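Local structure of EvdO1 (Micromonospora carbonacea, 4XBZ) at residues N138-W143 with E276-K281; A175-D180 with Y261-V266. The protein is an oxidoreductase of the phytanoyl-CoA dioxygenase family that probably carries out an oxidative cyclization in orthosomycin biosynthesis. One frame throughout, in Å; residues are numbered along the deposited sequence.

Contacts 1 and 2 lie side by side, their centres about 11 Å apart, on one mixed sheet of the double-stranded beta helix. Strand 256-263 is the common element: strand 179-184 pairs with it on one side, which is contact 2; on the other side lies strand 139-147, whose contact with helix 275-293 is contact 1. Along the chain the order is 138-143, 175-180, 261-266, 276-281, so contact 1 spans contact 2. The two meet directly, with a probable hydrogen bond from A264 N to N138 O (2.8 Å). Helices 264-270 and 275-293 then follow each other, carrying the chain from the sheet's central strands to the helix that packs against strand 139-147.

Contact 1. Residues N138-W143 with E276-K281; sequences NLIPTW and EYIGLK
The amino group of K281 reaches in among three oxygens of the strand and its own helix. NZ makes a weak hydrogen bond to P141 O at 3.2 Å, and it also lies 3.0 Å from T142 O and 3.3 Å from Y277 OH. The carbonyl of T142 also faces the amine, consistent with T142 leaving the extended conformation (psi -103°). A long, flexible lysine suits this place: its chain bends at every torsion beyond CB and curls round the P141 carbonyl, whose oxygen is 3.4 Å from K281 CB. The same curl lays K281 CG over one face of the Y277 ring, toward its rim. In return, the ring of P141 rests its CG 3.7 Å from K281 O.

Y277 sends its ring toward the strand because CG stands anti to the backbone N (chi1 -176°). T142 meets that ring at its edge, the methyl CG2 4.0 Å from CE2, while its hydroxyl is taken by E260. H273 stacks on Y277. Nearer the start of the strand, I140 spreads two branches: CD1 toward Y277, and CG2 toward CG2 of I278 at 4.3 Å, a branched aliphatic that can meet both helix residues at once. Strand and helix axes approach to 8.1 Å at 101°, so helix 275-293 crosses almost perpendicularly over a strand of the sheet in this double-stranded beta-helix fold.

Contact 2. Residues A175-D180 with Y261-V266; sequences AGRVID and YRPAEV
R177 starts against proline: its CB lies 3.9 Å from P263 CG, and the chain runs on past the proline ring before bending at chi3 (70°). That bend brings the guanidinium back so that P263 CG sits over one of its faces. At the tip, NH2 forms a salt bridge with E265 OE2 (3.4 Å), which comes in at the edge of the guanidinium, though the guanidinium and carboxylate planes are turned 51° from one another. V266 CG2 approaches NH1 and NH2 obliquely. NH1 is more firmly held by V172 O and by G171 O of the second subunit, so this buried arginine bridges sheet, helix and subunit interface, a task for which its several N-H groups fit it. E265 in turn gives its other oxygen, OE1, to N138.

Behind the arginine, the chain enters the major sheet of the double-stranded beta helix. I179 and Y261 are an antiparallel hydrogen-bonded pair: I179 N donates to Y261 O at 3.0 Å, and Y261 N to I179 O at 2.9 Å. Both side chains leave on the same face of the sheet and pack on M131 of helix 125-134, where large apolar and aromatic groups belong. Just before the pair, the carbonyl of R177 meets P263 CD; proline, at the N-cap position of helix 264-270, ends the strand here.

V178, in the loop just before the strand, packs on R262. With CG1 anti to its backbone N (chi1 180°), the valine lays that methyl 3.5 Å from R262 CG and 3.6 Å above the guanidinium plane, toward the rim. The extended R262 is steadied at its polar end by a salt bridge to E260 and by the carbonyls of A163 and G164, which directly follow the nickel ligand D162.

Contact 1. Residues N138-W143 with E276-K281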
loop_
_atom_site.group_PDB
_atom_site.type_symbol
_atom_site.label_atom_id
_atom_site.label_comp_id
_atom_site.label_asym_id
_atom_site.label_seq_id
_atom_site.Cartn_x
_atom_site.Cartn_y
_atom_site.Cartn_z
ATOM N N ASN A 138 -4.456 -8.882 1.969
ATOM C CA ASN A 138 -5.691 -9.495 1.458
ATOM C C ASN A 138 -5.772 -9.452 -0.059
ATOM O O ASN A 138 -6.871 -9.441 -0.627
ATOM C CB ASN A 138 -6.941 -8.806 2.027
ATOM C CG ASN A 138 -6.867 -8.590 3.530
ATOM O OD1 ASN A 138 -6.470 -9.479 4.279
ATOM N ND2 ASN A 138 -7.250 -7.395 3.974
ATOM N N LEU A 139 -4.615 -9.398 -0.710
ATOM C CA LEU A 139 -4.569 -9.345 -2.167
ATOM C C LEU A 139 -5.299 -10.534 -2.807
ATOM O O LEU A 139 -5.225 -11.667 -2.335
ATOM C CB LEU A 139 -3.120 -9.312 -2.661
ATOM C CG LEU A 139 -2.338 -10.618 -2.582
ATOM C CD1 LEU A 139 -1.938 -11.081 -3.997
ATOM C CD2 LEU A 139 -1.120 -10.442 -1.708
ATOM N N ILE A 140 -6.018 -10.265 -3.881
ATOM C CA ILE A 140 -6.497 -11.349 -4.719
ATOM C C ILE A 140 -6.137 -11.061 -6.174
ATOM O O ILE A 140 -6.044 -9.899 -6.573
ATOM C CB ILE A 140 -8.013 -11.566 -4.578
ATOM C CG1 ILE A 140 -8.790 -10.301 -4.942
ATOM C CG2 ILE A 140 -8.364 -12.025 -3.166
ATOM C CD1 ILE A 140 -10.169 -10.599 -5.548
ATOM N N PRO A 141 -5.900 -12.117 -6.963
ATOM C CA PRO A 141 -5.684 -11.970 -8.409
ATOM C C PRO A 141 -7.002 -11.776 -9.173
ATOM O O PRO A 141 -7.968 -12.489 -8.902
ATOM C CB PRO A 141 -5.020 -13.292 -8.792
ATOM C CG PRO A 141 -5.614 -14.296 -7.789
ATOM C CD PRO A 141 -5.733 -13.512 -6.506
ATOM N N THR A 142 -7.057 -10.830 -10.104
ATOM C CA THR A 142 -8.303 -10.590 -10.813
ATOM C C THR A 142 -8.150 -10.939 -12.290
ATOM O O THR A 142 -8.183 -12.111 -12.656
ATOM C CB THR A 142 -8.795 -9.124 -10.638
ATOM O OG1 THR A 142 -7.764 -8.219 -11.034
ATOM C CG2 THR A 142 -9.185 -8.831 -9.153
ATOM N N TRP A 143 -8.000 -9.931 -13.136
ATOM C CA TRP A 143 -7.701 -10.159 -14.532
ATOM C C TRP A 143 -6.368 -10.871 -14.683
ATOM O O TRP A 143 -5.408 -10.574 -13.962
ATOM C CB TRP A 143 -7.704 -8.830 -15.310
ATOM C CG TRP A 143 -9.099 -8.353 -15.675
ATOM C CD1 TRP A 143 -9.747 -8.535 -16.881
ATOM C CD2 TRP A 143 -10.028 -7.645 -14.833
ATOM N NE1 TRP A 143 -11.008 -7.980 -16.831
ATOM C CE2 TRP A 143 -11.204 -7.430 -15.590
ATOM C CE3 TRP A 143 -9.975 -7.164 -13.519
ATOM C CZ2 TRP A 143 -12.312 -6.754 -15.074
ATOM C CZ3 TRP A 143 -11.083 -6.495 -13.004
ATOM C CH2 TRP A 143 -12.236 -6.297 -13.781
ATOM N N GLU A 276 -18.917 -13.426 -4.229
ATOM C CA GLU A 276 -18.483 -14.806 -4.459
ATOM C C GLU A 276 -17.124 -14.909 -5.174
ATOM O O GLU A 276 -16.333 -15.820 -4.909
ATOM C CB GLU A 276 -19.562 -15.537 -5.279
ATOM C CG GLU A 276 -19.288 -17.000 -5.600
ATOM C CD GLU A 276 -20.298 -17.579 -6.597
ATOM O OE1 GLU A 276 -20.851 -16.811 -7.416
ATOM O OE2 GLU A 276 -20.545 -18.800 -6.553
ATOM N N TYR A 277 -16.868 -13.974 -6.083
ATOM C CA TYR A 277 -15.619 -13.947 -6.844
ATOM C C TYR A 277 -14.391 -14.035 -5.940
ATOM O O TYR A 277 -13.461 -14.773 -6.246
ATOM C CB TYR A 277 -15.563 -12.682 -7.702
ATOM C CG TYR A 277 -14.356 -12.542 -8.627
ATOM C CD1 TYR A 277 -14.260 -13.294 -9.810
ATOM C CD2 TYR A 277 -13.342 -11.620 -8.348
ATOM C CE1 TYR A 277 -13.189 -13.150 -10.660
ATOM C CE2 TYR A 277 -12.258 -11.460 -9.208
ATOM C CZ TYR A 277 -12.191 -12.227 -10.361
ATOM O OH TYR A 277 -11.119 -12.085 -11.205
ATOM N N ILE A 278 -14.419 -13.316 -4.815
ATOM C CA ILE A 278 -13.275 -13.234 -3.911
ATOM C C ILE A 278 -12.787 -14.611 -3.446
ATOM O O ILE A 278 -11.606 -14.934 -3.566
ATOM C CB ILE A 278 -13.615 -12.370 -2.664
ATOM C CG1 ILE A 278 -14.051 -10.960 -3.083
ATOM C CG2 ILE A 278 -12.439 -12.333 -1.686
ATOM C CD1 ILE A 278 -14.340 -10.038 -1.940
ATOM N N GLY A 279 -13.700 -15.424 -2.921
ATOM C CA GLY A 279 -13.332 -16.747 -2.454
ATOM C C GLY A 279 -12.767 -17.629 -3.554
ATOM O O GLY A 279 -11.827 -18.389 -3.320
ATOM N N LEU A 280 -13.332 -17.522 -4.758
ATOM C CA LEU A 280 -12.905 -18.359 -5.873
ATOM C C LEU A 280 -11.484 -17.992 -6.319
ATOM O O LEU A 280 -10.651 -18.877 -6.566
ATOM C CB LEU A 280 -13.899 -18.249 -7.038
ATOM C CG LEU A 280 -15.320 -18.682 -6.641
ATOM C CD1 LEU A 280 -16.373 -18.323 -7.692
ATOM C CD2 LEU A 280 -15.357 -20.164 -6.321
ATOM N N LYS A 281 -11.192 -16.694 -6.398
ATOM C CA LYS A 281 -9.860 -16.281 -6.815
ATOM C C LYS A 281 -8.823 -16.578 -5.740
ATOM O O LYS A 281 -7.666 -16.859 -6.060
ATOM C CB LYS A 281 -9.841 -14.802 -7.204
ATOM C CG LYS A 281 -10.753 -14.483 -8.369
ATOM C CD LYS A 281 -10.650 -15.543 -9.495
ATOM C CE LYS A 281 -9.243 -15.608 -10.135
ATOM N NZ LYS A 281 -9.004 -14.558 -11.183
#

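Contact 2. Residues A175-D180 with Y261-V266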
loop_
_atom_site.group_PDB
_atom_site.type_symbol
_atom_site.label_atom_id
_atom_site.label_comp_id
_atom_site.label_asym_id
_atom_site.label_seq_id
_atom_site.Cartn_x
_atom_site.Cartn_y
_atom_site.Cartn_z
ATOM N N ALA A 175 -2.848 5.833 -4.247
ATOM C CA ALA A 175 -1.677 5.265 -3.586
ATOM C C ALA A 175 -1.215 3.930 -4.191
ATOM O O ALA A 175 -0.125 3.467 -3.860
ATOM C CB ALA A 175 -1.955 5.078 -2.118
ATOM N N GLY A 176 -2.026 3.313 -5.061
ATOM C CA GLY A 176 -1.596 2.117 -5.781
ATOM C C GLY A 176 -1.948 0.765 -5.155
ATOM O O GLY A 176 -1.076 -0.058 -4.878
ATOM N N ARG A 177 -3.233 0.517 -4.954
ATOM C CA ARG A 177 -3.670 -0.715 -4.309
ATOM C C ARG A 177 -4.273 -1.657 -5.348
ATOM O O ARG A 177 -4.371 -2.864 -5.127
ATOM C CB ARG A 177 -4.670 -0.392 -3.188
ATOM C CG ARG A 177 -4.151 0.744 -2.269
ATOM C CD ARG A 177 -5.271 1.399 -1.469
ATOM N NE ARG A 177 -5.745 0.467 -0.474
ATOM C CZ ARG A 177 -6.992 0.408 -0.026
ATOM N NH1 ARG A 177 -7.912 1.255 -0.468
ATOM N NH2 ARG A 177 -7.302 -0.506 0.886
ATOM N N VAL A 178 -4.662 -1.086 -6.487
ATOM C CA VAL A 178 -5.091 -1.854 -7.645
ATOM C C VAL A 178 -3.999 -1.779 -8.707
ATOM O O VAL A 178 -3.703 -0.713 -9.245
ATOM C CB VAL A 178 -6.424 -1.336 -8.219
ATOM C CG1 VAL A 178 -6.832 -2.157 -9.428
ATOM C CG2 VAL A 178 -7.504 -1.362 -7.138
ATOM N N ILE A 179 -3.396 -2.920 -8.999
ATOM C CA ILE A 179 -2.123 -2.943 -9.699
ATOM C C ILE A 179 -2.094 -3.973 -10.836
ATOM O O ILE A 179 -2.515 -5.122 -10.672
ATOM C CB ILE A 179 -0.969 -3.244 -8.713
ATOM C CG1 ILE A 179 -0.966 -2.241 -7.552
ATOM C CG2 ILE A 179 0.384 -3.273 -9.444
ATOM C CD1 ILE A 179 0.169 -2.452 -6.570
ATOM N N ASP A 180 -1.600 -3.518 -11.983
ATOM C CA ASP A 180 -1.208 -4.369 -13.104
ATOM C C ASP A 180 0.248 -4.813 -12.998
ATOM O O ASP A 180 1.147 -3.976 -12.924
ATOM C CB ASP A 180 -1.384 -3.619 -14.416
ATOM C CG ASP A 180 -2.655 -3.966 -15.109
ATOM O OD1 ASP A 180 -3.084 -5.133 -14.992
ATOM O OD2 ASP A 180 -3.222 -3.072 -15.763
ATOM N N TYR A 261 -4.107 -7.237 -9.611
ATOM C CA TYR A 261 -4.413 -7.563 -8.230
ATOM C C TYR A 261 -5.222 -6.431 -7.624
ATOM O O TYR A 261 -5.037 -5.282 -8.009
ATOM C CB TYR A 261 -3.132 -7.785 -7.433
ATOM C CG TYR A 261 -2.266 -8.899 -7.969
ATOM C CD1 TYR A 261 -1.293 -8.645 -8.925
ATOM C CD2 TYR A 261 -2.432 -10.213 -7.528
ATOM C CE1 TYR A 261 -0.490 -9.652 -9.421
ATOM C CE2 TYR A 261 -1.640 -11.237 -8.022
ATOM C CZ TYR A 261 -0.669 -10.948 -8.972
ATOM O OH TYR A 261 0.123 -11.954 -9.473
ATOM N N ARG A 262 -6.137 -6.763 -6.712
ATOM C CA ARG A 262 -6.856 -5.776 -5.904
ATOM C C ARG A 262 -6.973 -6.265 -4.455
ATOM O O ARG A 262 -6.831 -7.458 -4.185
ATOM C CB ARG A 262 -8.255 -5.514 -6.466
ATOM C CG ARG A 262 -8.281 -4.990 -7.869
ATOM C CD ARG A 262 -9.703 -4.682 -8.363
ATOM N NE ARG A 262 -9.686 -4.328 -9.781
ATOM C CZ ARG A 262 -10.258 -3.249 -10.314
ATOM N NH1 ARG A 262 -10.940 -2.391 -9.556
ATOM N NH2 ARG A 262 -10.152 -3.035 -11.623
ATOM N N PRO A 263 -7.238 -5.351 -3.511
ATOM C CA PRO A 263 -7.473 -5.839 -2.144
ATOM C C PRO A 263 -8.839 -6.508 -2.008
ATOM O O PRO A 263 -9.805 -6.017 -2.591
ATOM C CB PRO A 263 -7.389 -4.559 -1.294
ATOM C CG PRO A 263 -6.602 -3.583 -2.155
ATOM C CD PRO A 263 -7.078 -3.887 -3.549
ATOM N N ALA A 264 -8.914 -7.616 -1.275
ATOM C CA ALA A 264 -10.200 -8.291 -1.037
ATOM C C ALA A 264 -11.254 -7.385 -0.393
ATOM O O ALA A 264 -12.428 -7.417 -0.781
ATOM C CB ALA A 264 -10.004 -9.539 -0.176
ATOM N N GLU A 265 -10.854 -6.572 0.579
ATOM C CA GLU A 265 -11.846 -5.748 1.263
ATOM C C GLU A 265 -12.375 -4.653 0.337
ATOM O O GLU A 265 -13.476 -4.147 0.543
ATOM C CB GLU A 265 -11.283 -5.125 2.553
ATOM C CG GLU A 265 -10.314 -3.963 2.344
ATOM C CD GLU A 265 -8.881 -4.418 2.170
ATOM O OE1 GLU A 265 -8.655 -5.637 1.957
ATOM O OE2 GLU A 265 -7.976 -3.558 2.254
ATOM N N VAL A 266 -11.599 -4.281 -0.672
ATOM C CA VAL A 266 -12.043 -3.264 -1.623
ATOM C C VAL A 266 -13.071 -3.865 -2.572
ATOM O O VAL A 266 -14.108 -3.250 -2.837
ATOM C CB VAL A 266 -10.859 -2.672 -2.428
ATOM C CG1 VAL A 266 -11.350 -1.939 -3.697
ATOM C CG2 VAL A 266 -9.981 -1.766 -1.527
#